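Long-range contacts in tailspike protein (PDB 3RIQ), which serves as the receptor-binding tailspike of a Salmonella siphovirus, probably binding the lipopolysaccharide of the host and cleaving it as an endorhamnosidase: residues 271-276 / 316-321; 244-249 / 276-281; 217-222 / 238-243; 337-342 / 359-364. One frame throughout, in Å; residues are numbered along the deposited sequence. Where two conformers were deposited one is given.

Contact 1 of 4, residues 271-276 / 316-321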
loop_
_atom_site.group_PDB
_atom_site.type_symbol
_atom_site.label_atom_id
_atom_site.label_comp_id
_atom_site.label_asym_id
_atom_site.label_seq_id
_atom_site.Cartn_x
_atom_site.Cartn_y
_atom_site.Cartn_z
ATOM N N THR A 271 9.926 -5.600 -6.125
ATOM C CA THR A 271 10.903 -5.595 -5.029
ATOM C C THR A 271 12.268 -5.754 -5.668
ATOM O O THR A 271 12.537 -6.818 -6.259
ATOM C CB THR A 271 10.665 -6.820 -4.088
ATOM O OG1 THR A 271 9.349 -6.725 -3.532
ATOM C CG2 THR A 271 11.723 -6.898 -2.994
ATOM N N THR A 272 13.131 -4.744 -5.540
ATOM C CA THR A 272 14.475 -4.823 -6.154
ATOM C C THR A 272 15.509 -4.843 -5.066
ATOM O O THR A 272 15.541 -3.943 -4.215
ATOM C CB THR A 272 14.756 -3.649 -7.082
ATOM O OG1 THR A 272 13.750 -3.594 -8.091
ATOM C CG2 THR A 272 16.142 -3.823 -7.741
ATOM N N ILE A 273 16.309 -5.894 -5.058
ATOM C CA ILE A 273 17.343 -6.068 -4.032
ATOM C C ILE A 273 18.739 -6.004 -4.649
ATOM O O ILE A 273 19.083 -6.857 -5.457
ATOM C CB ILE A 273 17.165 -7.450 -3.344
ATOM C CG1 ILE A 273 15.788 -7.522 -2.617
ATOM C CG2 ILE A 273 18.357 -7.732 -2.379
ATOM C CD1 ILE A 273 15.344 -8.961 -2.147
ATOM N N GLN A 274 19.541 -5.003 -4.264
ATOM C CA GLN A 274 20.969 -4.921 -4.634
ATOM C C GLN A 274 21.243 -5.010 -6.134
ATOM O O GLN A 274 22.182 -5.692 -6.554
ATOM C CB GLN A 274 21.796 -5.948 -3.865
ATOM C CG GLN A 274 21.809 -5.649 -2.362
ATOM C CD GLN A 274 22.614 -6.683 -1.591
ATOM O OE1 GLN A 274 22.476 -7.913 -1.804
ATOM N NE2 GLN A 274 23.466 -6.206 -0.697
ATOM N N CYS A 275 20.456 -4.312 -6.956
ATOM C CA CYS A 275 20.883 -4.155 -8.377
ATOM C C CYS A 275 22.074 -3.181 -8.438
ATOM O O CYS A 275 22.303 -2.402 -7.498
ATOM C CB CYS A 275 19.741 -3.683 -9.272
ATOM S SG CYS A 275 19.067 -2.047 -8.829
ATOM N N TYR A 276 22.856 -3.262 -9.509
ATOM C CA TYR A 276 24.051 -2.424 -9.594
ATOM C C TYR A 276 23.753 -1.019 -10.102
ATOM O O TYR A 276 24.479 -0.067 -9.758
ATOM C CB TYR A 276 25.128 -3.107 -10.436
ATOM C CG TYR A 276 26.498 -2.488 -10.308
ATOM C CD1 TYR A 276 27.140 -2.361 -9.053
ATOM C CD2 TYR A 276 27.191 -2.068 -11.440
ATOM C CE1 TYR A 276 28.449 -1.819 -8.946
ATOM C CE2 TYR A 276 28.478 -1.557 -11.351
ATOM C CZ TYR A 276 29.098 -1.408 -10.086
ATOM O OH TYR A 276 30.389 -0.880 -9.985
ATOM N N ILE A 316 9.344 -1.410 -3.807
ATOM C CA ILE A 316 10.271 -1.349 -2.658
ATOM C C ILE A 316 11.651 -1.764 -3.151
ATOM O O ILE A 316 11.771 -2.783 -3.857
ATOM C CB ILE A 316 9.794 -2.220 -1.459
ATOM C CG1 ILE A 316 10.774 -2.056 -0.272
ATOM C CG2 ILE A 316 9.589 -3.700 -1.857
ATOM C CD1 ILE A 316 10.278 -2.681 1.037
ATOM N N THR A 317 12.687 -0.996 -2.818
ATOM C CA THR A 317 14.052 -1.349 -3.247
ATOM C C THR A 317 14.993 -1.247 -2.086
ATOM O O THR A 317 14.777 -0.435 -1.189
ATOM C CB THR A 317 14.554 -0.499 -4.460
ATOM O OG1 THR A 317 15.048 0.770 -4.004
ATOM C CG2 THR A 317 13.417 -0.295 -5.497
ATOM N N ARG A 318 16.026 -2.088 -2.073
ATOM C CA ARG A 318 16.948 -2.112 -0.918
ATOM C C ARG A 318 18.388 -2.246 -1.360
ATOM O O ARG A 318 18.740 -3.203 -2.084
ATOM C CB ARG A 318 16.587 -3.265 0.044
ATOM C CG ARG A 318 17.377 -3.218 1.362
ATOM C CD ARG A 318 17.305 -4.546 2.196
ATOM N NE ARG A 318 18.157 -5.614 1.617
ATOM C CZ ARG A 318 19.470 -5.722 1.823
ATOM N NH1 ARG A 318 20.087 -4.811 2.565
ATOM N NH2 ARG A 318 20.175 -6.719 1.257
ATOM N N ASP A 319 19.218 -1.312 -0.886
ATOM C CA ASP A 319 20.687 -1.358 -1.058
ATOM C C ASP A 319 21.104 -1.445 -2.554
ATOM O O ASP A 319 22.065 -2.153 -2.911
ATOM C CB ASP A 319 21.266 -2.531 -0.213
ATOM C CG ASP A 319 22.760 -2.409 0.076
ATOM O OD1 ASP A 319 23.339 -1.286 0.018
ATOM O OD2 ASP A 319 23.368 -3.475 0.380
ATOM N N CYS A 320 20.396 -0.702 -3.399
ATOM C CA CYS A 320 20.747 -0.600 -4.797
ATOM C C CYS A 320 21.904 0.378 -4.966
ATOM O O CYS A 320 21.948 1.409 -4.290
ATOM C CB CYS A 320 19.526 -0.138 -5.584
ATOM S SG CYS A 320 18.183 -1.423 -5.551
ATOM N N MET A 321 22.862 0.028 -5.838
ATOM C CA MET A 321 24.066 0.830 -5.975
ATOM C C MET A 321 23.837 2.160 -6.696
ATOM O O MET A 321 24.592 3.135 -6.481
ATOM C CB MET A 321 25.146 -0.011 -6.653
ATOM C CG MET A 321 26.519 0.650 -6.801
ATOM S SD MET A 321 27.288 1.275 -5.273
ATOM C CE MET A 321 27.808 -0.254 -4.466
#

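Contact 2 of 4, residues 244-249 / 276-281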
loop_
_atom_site.group_PDB
_atom_site.type_symbol
_atom_site.label_atom_id
_atom_site.label_comp_id
_atom_site.label_asym_id
_atom_site.label_seq_id
_atom_site.Cartn_x
_atom_site.Cartn_y
_atom_site.Cartn_z
ATOM N N GLY A 244 22.656 -6.923 -12.945
ATOM C CA GLY A 244 23.824 -6.064 -13.243
ATOM C C GLY A 244 23.456 -4.640 -13.691
ATOM O O GLY A 244 24.325 -3.736 -13.642
ATOM N N GLU A 245 22.203 -4.427 -14.093
ATOM C CA GLU A 245 21.752 -3.084 -14.451
ATOM C C GLU A 245 20.636 -2.658 -13.493
ATOM O O GLU A 245 20.879 -2.546 -12.282
ATOM C CB GLU A 245 21.405 -2.984 -15.958
ATOM C CG GLU A 245 22.680 -3.084 -16.802
ATOM C CD GLU A 245 22.500 -2.750 -18.277
ATOM O OE1 GLU A 245 21.642 -1.902 -18.607
ATOM O OE2 GLU A 245 23.249 -3.328 -19.106
ATOM N N SER A 246 19.430 -2.423 -14.002
ATOM C CA SER A 246 18.364 -1.882 -13.158
ATOM C C SER A 246 17.253 -2.908 -12.881
ATOM O O SER A 246 17.059 -3.863 -13.639
ATOM C CB SER A 246 17.804 -0.610 -13.771
ATOM O OG SER A 246 18.753 0.434 -13.745
ATOM N N GLY A 247 16.529 -2.721 -11.780
ATOM C CA GLY A 247 15.607 -3.776 -11.312
ATOM C C GLY A 247 14.657 -4.186 -12.425
ATOM O O GLY A 247 14.499 -5.383 -12.714
ATOM N N VAL A 248 14.020 -3.183 -13.046
ATOM C CA VAL A 248 13.373 -3.328 -14.351
ATOM C C VAL A 248 13.732 -2.043 -15.109
ATOM O O VAL A 248 14.106 -1.022 -14.510
ATOM C CB VAL A 248 11.824 -3.474 -14.274
ATOM C CG1 VAL A 248 11.416 -4.740 -13.498
ATOM C CG2 VAL A 248 11.155 -2.191 -13.694
ATOM N N LYS A 249 13.573 -2.056 -16.427
ATOM C CA LYS A 249 14.002 -0.899 -17.241
ATOM C C LYS A 249 13.153 -0.672 -18.472
ATOM O O LYS A 249 12.819 -1.645 -19.184
ATOM C CB LYS A 249 15.459 -1.129 -17.713
ATOM C CG LYS A 249 16.035 -0.017 -18.592
ATOM C CD LYS A 249 17.544 -0.192 -18.840
ATOM C CE LYS A 249 18.011 0.841 -19.861
ATOM N NZ LYS A 249 19.436 0.638 -20.355
ATOM N N TYR A 276 22.856 -3.262 -9.509
ATOM C CA TYR A 276 24.051 -2.424 -9.594
ATOM C C TYR A 276 23.753 -1.019 -10.102
ATOM O O TYR A 276 24.479 -0.067 -9.758
ATOM C CB TYR A 276 25.128 -3.107 -10.436
ATOM C CG TYR A 276 26.498 -2.488 -10.308
ATOM C CD1 TYR A 276 27.140 -2.361 -9.053
ATOM C CD2 TYR A 276 27.191 -2.068 -11.440
ATOM C CE1 TYR A 276 28.449 -1.819 -8.946
ATOM C CE2 TYR A 276 28.478 -1.557 -11.351
ATOM C CZ TYR A 276 29.098 -1.408 -10.086
ATOM O OH TYR A 276 30.389 -0.880 -9.985
ATOM N N TYR A 277 22.678 -0.868 -10.897
ATOM C CA TYR A 277 22.216 0.467 -11.226
ATOM C C TYR A 277 20.945 0.809 -10.423
ATOM O O TYR A 277 20.993 0.755 -9.180
ATOM C CB TYR A 277 22.151 0.666 -12.742
ATOM C CG TYR A 277 23.552 0.866 -13.314
ATOM C CD1 TYR A 277 24.087 2.161 -13.418
ATOM C CD2 TYR A 277 24.372 -0.212 -13.646
ATOM C CE1 TYR A 277 25.377 2.373 -13.928
ATOM C CE2 TYR A 277 25.653 -0.023 -14.149
ATOM C CZ TYR A 277 26.165 1.264 -14.284
ATOM O OH TYR A 277 27.454 1.449 -14.777
ATOM N N ASP A 278 19.811 1.115 -11.056
ATOM C CA ASP A 278 18.735 1.818 -10.323
ATOM C C ASP A 278 17.605 0.857 -9.959
ATOM O O ASP A 278 17.254 -0.029 -10.748
ATOM C CB ASP A 278 18.202 2.950 -11.205
ATOM C CG ASP A 278 19.338 3.762 -11.782
ATOM O OD1 ASP A 278 20.208 4.157 -10.967
ATOM O OD2 ASP A 278 19.423 3.916 -13.022
ATOM N N GLY A 279 17.039 1.013 -8.769
ATOM C CA GLY A 279 16.001 0.071 -8.309
ATOM C C GLY A 279 14.907 -0.167 -9.342
ATOM O O GLY A 279 14.472 -1.309 -9.561
ATOM N N ILE A 280 14.408 0.912 -9.936
ATOM C CA ILE A 280 13.707 0.810 -11.213
ATOM C C ILE A 280 14.266 1.942 -12.064
ATOM O O ILE A 280 14.655 2.986 -11.525
ATOM C CB ILE A 280 12.146 0.940 -11.075
ATOM C CG1 ILE A 280 11.712 2.322 -10.547
ATOM C CG2 ILE A 280 11.583 -0.187 -10.218
ATOM C CD1 ILE A 280 10.198 2.495 -10.477
ATOM N N ASP A 281 14.317 1.731 -13.385
ATOM C CA ASP A 281 14.779 2.785 -14.320
ATOM C C ASP A 281 13.651 2.963 -15.327
ATOM O O ASP A 281 13.605 2.247 -16.337
ATOM C CB ASP A 281 16.068 2.352 -15.047
ATOM C CG ASP A 281 16.471 3.322 -16.145
ATOM O OD1 ASP A 281 15.869 4.428 -16.206
ATOM O OD2 ASP A 281 17.407 2.996 -16.925
HETATM O O HOH W 1 19.460 1.518 -16.109
#

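Contact 3 of 4, residues 217-222 / 238-243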
loop_
_atom_site.group_PDB
_atom_site.type_symbol
_atom_site.label_atom_id
_atom_site.label_comp_id
_atom_site.label_asym_id
_atom_site.label_seq_id
_atom_site.Cartn_x
_atom_site.Cartn_y
_atom_site.Cartn_z
ATOM N N GLY A 217 22.088 -7.535 -17.303
ATOM C CA GLY A 217 21.128 -6.506 -17.704
ATOM C C GLY A 217 20.096 -6.191 -16.622
ATOM O O GLY A 217 20.399 -6.213 -15.414
ATOM N N SER A 218 18.855 -5.955 -17.058
ATOM C CA SER A 218 17.768 -5.599 -16.156
ATOM C C SER A 218 16.818 -6.791 -16.099
ATOM O O SER A 218 16.738 -7.557 -17.071
ATOM C CB SER A 218 17.064 -4.324 -16.641
ATOM O OG SER A 218 17.970 -3.217 -16.698
ATOM N N ALA A 219 16.096 -7.001 -14.990
ATOM C CA ALA A 219 15.330 -8.245 -14.921
ATOM C C ALA A 219 14.310 -8.333 -16.065
ATOM O O ALA A 219 14.154 -9.403 -16.700
ATOM C CB ALA A 219 14.649 -8.420 -13.579
ATOM N N VAL A 220 13.623 -7.221 -16.331
ATOM C CA VAL A 220 12.717 -7.116 -17.478
ATOM C C VAL A 220 13.063 -5.838 -18.185
ATOM O O VAL A 220 13.265 -4.800 -17.529
ATOM C CB VAL A 220 11.213 -7.106 -17.061
ATOM C CG1 VAL A 220 10.337 -7.147 -18.307
ATOM C CG2 VAL A 220 10.884 -8.277 -16.105
ATOM N N LEU A 221 13.119 -5.902 -19.533
ATOM C CA LEU A 221 13.511 -4.757 -20.359
ATOM C C LEU A 221 12.490 -4.544 -21.481
ATOM O O LEU A 221 12.120 -5.511 -22.186
ATOM C CB LEU A 221 14.902 -5.025 -20.958
ATOM C CG LEU A 221 15.418 -3.951 -21.931
ATOM C CD1 LEU A 221 15.704 -2.663 -21.181
ATOM C CD2 LEU A 221 16.659 -4.434 -22.615
ATOM N N PHE A 222 11.992 -3.317 -21.603
ATOM C CA PHE A 222 11.022 -2.924 -22.660
ATOM C C PHE A 222 11.670 -2.022 -23.714
ATOM O O PHE A 222 12.359 -1.057 -23.362
ATOM C CB PHE A 222 9.830 -2.168 -22.062
ATOM C CG PHE A 222 8.979 -3.015 -21.155
ATOM C CD1 PHE A 222 7.871 -3.707 -21.648
ATOM C CD2 PHE A 222 9.338 -3.203 -19.816
ATOM C CE1 PHE A 222 7.102 -4.539 -20.819
ATOM C CE2 PHE A 222 8.561 -4.030 -18.987
ATOM C CZ PHE A 222 7.465 -4.702 -19.490
ATOM N N LEU A 238 6.934 -8.817 -9.002
ATOM C CA LEU A 238 8.231 -9.425 -9.338
ATOM C C LEU A 238 9.265 -9.083 -8.260
ATOM O O LEU A 238 9.280 -7.961 -7.734
ATOM C CB LEU A 238 8.726 -8.853 -10.687
ATOM C CG LEU A 238 10.082 -9.370 -11.165
ATOM C CD1 LEU A 238 10.009 -10.850 -11.554
ATOM C CD2 LEU A 238 10.573 -8.516 -12.340
ATOM N N ILE A 239 10.135 -10.041 -7.958
ATOM C CA ILE A 239 11.368 -9.758 -7.167
ATOM C C ILE A 239 12.521 -9.756 -8.167
ATOM O O ILE A 239 12.698 -10.736 -8.894
ATOM C CB ILE A 239 11.598 -10.823 -6.059
ATOM C CG1 ILE A 239 10.423 -10.822 -5.070
ATOM C CG2 ILE A 239 12.921 -10.554 -5.370
ATOM C CD1 ILE A 239 10.448 -11.963 -4.087
ATOM N N SER A 240 13.301 -8.678 -8.210
ATOM C CA SER A 240 14.471 -8.555 -9.095
ATOM C C SER A 240 15.686 -8.531 -8.185
ATOM O O SER A 240 15.832 -7.590 -7.364
ATOM C CB SER A 240 14.368 -7.246 -9.874
ATOM O OG SER A 240 15.543 -7.016 -10.625
ATOM N N TYR A 241 16.533 -9.562 -8.276
ATOM C CA TYR A 241 17.604 -9.751 -7.280
ATOM C C TYR A 241 18.993 -9.693 -7.886
ATOM O O TYR A 241 19.344 -10.547 -8.718
ATOM C CB TYR A 241 17.410 -11.134 -6.632
ATOM C CG TYR A 241 18.536 -11.584 -5.711
ATOM C CD1 TYR A 241 18.893 -10.853 -4.555
ATOM C CD2 TYR A 241 19.223 -12.779 -5.988
ATOM C CE1 TYR A 241 19.922 -11.300 -3.706
ATOM C CE2 TYR A 241 20.262 -13.241 -5.139
ATOM C CZ TYR A 241 20.585 -12.484 -3.995
ATOM O OH TYR A 241 21.568 -12.899 -3.113
ATOM N N ARG A 242 19.760 -8.684 -7.496
ATOM C CA ARG A 242 21.182 -8.571 -7.906
ATOM C C ARG A 242 21.444 -8.591 -9.420
ATOM O O ARG A 242 22.473 -9.157 -9.908
ATOM C CB ARG A 242 22.042 -9.625 -7.186
ATOM C CG ARG A 242 22.194 -9.277 -5.716
ATOM C CD ARG A 242 23.005 -10.352 -5.003
ATOM N NE ARG A 242 23.229 -10.005 -3.607
ATOM C CZ ARG A 242 23.944 -10.759 -2.786
ATOM N NH1 ARG A 242 24.557 -11.855 -3.270
ATOM N NH2 ARG A 242 24.116 -10.386 -1.523
ATOM N N VAL A 243 20.546 -7.953 -10.162
ATOM C CA VAL A 243 20.834 -7.788 -11.591
ATOM C C VAL A 243 21.987 -6.787 -11.802
ATOM O O VAL A 243 22.274 -5.917 -10.957
ATOM C CB VAL A 243 19.567 -7.407 -12.432
ATOM C CG1 VAL A 243 18.483 -8.431 -12.171
ATOM C CG2 VAL A 243 19.093 -5.996 -12.145
#

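Contact 4 of 4, residues 337-342 / 359-364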
loop_
_atom_site.group_PDB
_atom_site.type_symbol
_atom_site.label_atom_id
_atom_site.label_comp_id
_atom_site.label_asym_id
_atom_site.label_seq_id
_atom_site.Cartn_x
_atom_site.Cartn_y
_atom_site.Cartn_z
ATOM N N VAL A 337 6.159 4.214 -2.986
ATOM C CA VAL A 337 7.516 3.789 -3.326
ATOM C C VAL A 337 8.335 3.908 -2.057
ATOM O O VAL A 337 8.357 4.976 -1.435
ATOM C CB VAL A 337 8.129 4.672 -4.434
ATOM C CG1 VAL A 337 9.603 4.316 -4.674
ATOM C CG2 VAL A 337 7.294 4.561 -5.748
ATOM N N VAL A 338 9.002 2.814 -1.684
ATOM C CA VAL A 338 9.820 2.776 -0.450
ATOM C C VAL A 338 11.224 2.382 -0.854
ATOM O O VAL A 338 11.392 1.351 -1.508
ATOM C CB VAL A 338 9.267 1.694 0.542
ATOM C CG1 VAL A 338 10.173 1.507 1.758
ATOM C CG2 VAL A 338 7.812 2.027 0.950
ATOM N N THR A 339 12.233 3.199 -0.534
ATOM C CA THR A 339 13.594 2.792 -0.830
ATOM C C THR A 339 14.457 2.882 0.405
ATOM O O THR A 339 14.362 3.867 1.146
ATOM C CB THR A 339 14.233 3.564 -2.023
ATOM O OG1 THR A 339 14.650 4.887 -1.624
ATOM C CG2 THR A 339 13.270 3.626 -3.240
ATOM N N TYR A 340 15.280 1.849 0.608
ATOM C CA TYR A 340 16.246 1.766 1.707
ATOM C C TYR A 340 17.651 1.683 1.122
ATOM O O TYR A 340 17.888 0.916 0.174
ATOM C CB TYR A 340 16.022 0.481 2.527
ATOM C CG TYR A 340 14.945 0.606 3.567
ATOM C CD1 TYR A 340 15.268 1.074 4.847
ATOM C CD2 TYR A 340 13.611 0.331 3.269
ATOM C CE1 TYR A 340 14.294 1.244 5.815
ATOM C CE2 TYR A 340 12.604 0.466 4.240
ATOM C CZ TYR A 340 12.970 0.950 5.517
ATOM O OH TYR A 340 12.043 1.182 6.503
ATOM N N GLU A 341 18.592 2.391 1.739
ATOM C CA GLU A 341 20.047 2.197 1.464
ATOM C C GLU A 341 20.416 2.422 -0.002
ATOM O O GLU A 341 21.402 1.867 -0.486
ATOM C CB GLU A 341 20.514 0.784 1.920
ATOM C CG GLU A 341 20.539 0.510 3.436
ATOM C CD GLU A 341 20.864 -0.974 3.636
ATOM O OE1 GLU A 341 22.026 -1.303 3.607
ATOM O OE2 GLU A 341 19.949 -1.847 3.682
ATOM N N ALA A 342 19.683 3.272 -0.724
ATOM C CA ALA A 342 20.150 3.641 -2.084
ATOM C C ALA A 342 21.524 4.307 -1.971
ATOM O O ALA A 342 21.725 5.173 -1.097
ATOM C CB ALA A 342 19.175 4.588 -2.744
ATOM N N ILE A 359 5.752 8.401 -0.703
ATOM C CA ILE A 359 7.147 8.028 -0.890
ATOM C C ILE A 359 7.831 7.950 0.460
ATOM O O ILE A 359 7.659 8.876 1.259
ATOM C CB ILE A 359 7.887 9.091 -1.738
ATOM C CG1 ILE A 359 7.131 9.378 -3.027
ATOM C CG2 ILE A 359 9.329 8.664 -2.020
ATOM C CD1 ILE A 359 6.988 8.198 -3.969
ATOM N N THR A 360 8.604 6.887 0.713
ATOM C CA THR A 360 9.376 6.721 1.950
ATOM C C THR A 360 10.811 6.432 1.530
ATOM O O THR A 360 11.054 5.445 0.831
ATOM C CB THR A 360 8.810 5.559 2.782
ATOM O OG1 THR A 360 7.447 5.874 3.124
ATOM C CG2 THR A 360 9.594 5.394 4.088
ATOM N N VAL A 361 11.744 7.304 1.902
ATOM C CA VAL A 361 13.155 7.115 1.574
ATOM C C VAL A 361 13.942 7.067 2.863
ATOM O O VAL A 361 13.896 8.027 3.643
ATOM C CB VAL A 361 13.690 8.249 0.645
ATOM C CG1 VAL A 361 15.241 8.220 0.553
ATOM C CG2 VAL A 361 13.043 8.162 -0.758
ATOM N N VAL A 362 14.711 5.986 3.064
ATOM C CA VAL A 362 15.517 5.791 4.264
ATOM C C VAL A 362 16.937 5.515 3.849
ATOM O O VAL A 362 17.211 4.658 2.975
ATOM C CB VAL A 362 14.997 4.592 5.089
ATOM C CG1 VAL A 362 15.919 4.313 6.291
ATOM C CG2 VAL A 362 13.518 4.808 5.565
ATOM N N CYS A 363 17.842 6.278 4.454
ATOM C CA CYS A 363 19.282 6.085 4.238
ATOM C C CYS A 363 19.714 6.077 2.763
ATOM O O CYS A 363 20.459 5.159 2.355
ATOM C CB CYS A 363 19.764 4.798 4.928
ATOM S SG CYS A 363 21.588 4.643 5.063
ATOM N N ALA A 364 19.234 7.036 1.965
ATOM C CA ALA A 364 19.784 7.206 0.616
ATOM C C ALA A 364 21.123 7.949 0.696
ATOM O O ALA A 364 21.601 8.302 1.802
ATOM C CB ALA A 364 18.788 7.920 -0.302
HETATM O O HOH W 2 17.137 4.812 -0.056
#

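Contact 1 of 4, residues 271-276 / 316-321
Q274 and D319 meet at a slant: NE2 of Q274 donates to OD2 of D319 over 2.9 Å, arriving on the anti side of the carboxylate and 30° out of its plane, while the acceptor stays near the plane of the amide. R318 runs alongside Q274 and points the same way, its guanidinium turned 45° against the amide, with NH2 3.7 Å from Q274 CD. A bend at chi3 (75°) brings that end back toward 271-276. All three polar ends have further partners: Q274 OE1 takes a bond from R242 NE, R318 NH1 pairs with E341, and D319 OD1 is held by H343 and K366. This is a step between successive coils of the right-handed beta-helix. Strands 271-273 and 316-318 lie parallel, their axes 4.7 Å apart at closest approach, bonded by T272 N to I316 O, R318 N to T272 O and Q274 N to R318 O; both segments then turn off the strand at a residue with positive phi, Q274 in one and D319 in the other. Beyond the turn the two cysteine sulfurs touch, SG of C275 3.5 Å from SG of C320, too far for a disulfide, and C320 SG also rests 3.8 Å from CG2 of T272. The T272 hydroxyl is hydrogen-bonded to G279 O. M321 N closes a nearly straight bond to C275 O, and its side chain lies beside Y276, M321 CG 3.8 Å from Y276 CE1. At the start of the strands, I316 CG2 sits 3.5 Å from T271 OG1, on the side that R313 of the second subunit packs against.

Contact 2 of 4, residues 244-249 / 276-281
S246 swings OG to the side of its own backbone N (chi1 -68°), which brings the hydroxyl to D278 N and to within 3.5 Å of D281 CB; D281 sets its carboxylate anti to its N (chi1 172°), beside the K249 chain and in reach of a shared water. The two segments belong to consecutive coils of the right-handed beta-helix, here following a turn and regaining strand pairing where K249 lies level with D281. S246 OG accepts a bond from D278 N at 3.0 Å. It is also hydrogen-bonded to a water 2.7 Å away, and the same water donates to D281 OD2, joining the side chains of the two coils. G247 N then returns a bond to D278 O, so the S246-G247 corner grips both ends of D278's backbone. G247 comes in close, its CA 3.2 Å from G279 O in a C-H...O contact. Further back, Y277 N bonds to E245 O at 2.8 Å from above the carbonyl plane, 41° out of it, and G244 O lies at the edges of the rings of both Y276 and Y277. The Y277 hydroxyl reaches on to N127 O, and the D278 carboxylate turns to I323 N. Past the corner, D281 N bonds to V248 O, and the CG2 methyls of V248 and I280 lie side by side. Q252 and N283 hold the D281 carboxylate as well. The extended side chain of K249 runs alongside that carboxylate and offers it carbon rather than nitrogen: CG, CD and CE of K249 each lie 3.7 Å from D281 OD2.

Contact 3 of 4, residues 217-222 / 238-243
A219 approaches S240 and V243 where the two segments pass without pairing as strands, their CA atoms no nearer than 5.9 Å (S218 to V243, and A219 to S240). No hydrogen bond passes between them. Segment 217-222 makes a corner at A219, with helical backbone angles, before entering strand 220-223, while 238-241 is extended and turns at R242. The A219 methyl points at the other segment, and A219 CB rests 3.4 Å from S240 OG and 4.1 Å from CG1 of V243. S240 OG lies anti to its own N (chi1 173°), and its hydrogen bond is to G247 O, so the methyl only packs on it. Both segments bound the interior of the right-handed beta-helix: strand 238-241 belongs to one wall, beside 211-214 and 266-273, and strand 220-223 to another, beside 249-250. L238 and V220 meet between these walls, their side chains crossing with CD2 of L238 3.8 Å from CG2 of V220. V243 fills the turn end, V243 CB 3.3 Å from G217 O. On the other side of strand 238-241, I239 and Y241 face the second subunit.

Contact 4 of 4, residues 337-342 / 359-364
The ring of Y340 and the branched side chain of V362 lie side by side and point the same way, V362 meeting the ring obliquely. CB and CG1 of V362 both lie 3.5 Å from CE1 of Y340, and V362 CG2 reaches toward the hydroxyl end, 3.9 Å from Y340 CZ. With CG of Y340 anti to its carbonyl carbon (chi1 -83°), the ring leans over to the neighbouring strand. On this face V338 CG2 also touches T360 CB. On the other face V337 meets I359, whose second bend (chi2 -62°) lays CD1 3.7 Å from V337 CB, and the hydroxyl of T339 rests on the methyls of V361. Four backbone bonds of 2.9 Å zip the strands in parallel: T360 N to V337 O, T339 N to T360 O, V362 N to T339 O and E341 N to V362 O. A water extends the pairing at the turn, donating to T339 OG1 and V362 O and accepting from A342 N; T339 OG1 is also bonded to G346 O. E341 and C363 then leave the strands with positive phi, and E341 OE1 goes to K366. The strands belong to two adjacent coils of the right-handed beta-helix. Strand 311-318 continues the sheet beside 333-340 and strand 381-388 beside 355-362; I359 and V361 reach inward to I374 of strand 374-376, whereas Y340 and V362 pack against D355 and R383 of the second subunit.

Overall arrangement
From the N terminus, contact 3 comes first, linking two walls of the helix across its interior after only 15 intervening residues. Contact 2 opens directly behind it at G244 and closes at 276-281. Before contact 2 closes, contact 1 opens at 271; it shares Y276 with contact 2 and closes at 316-321, so the two cross; its longer loop includes the excursion between strands 281-282 and 311-318. Contact 4 follows in series, closing 16 residues. Strands 238-241, 266-273, 311-318, 333-340 and 355-362 line up in one wall, which contact 3 joins through its second segment and contacts 1 and 4 through both, all touching the second subunit. Contact 2 lies at the corner leading to the next wall.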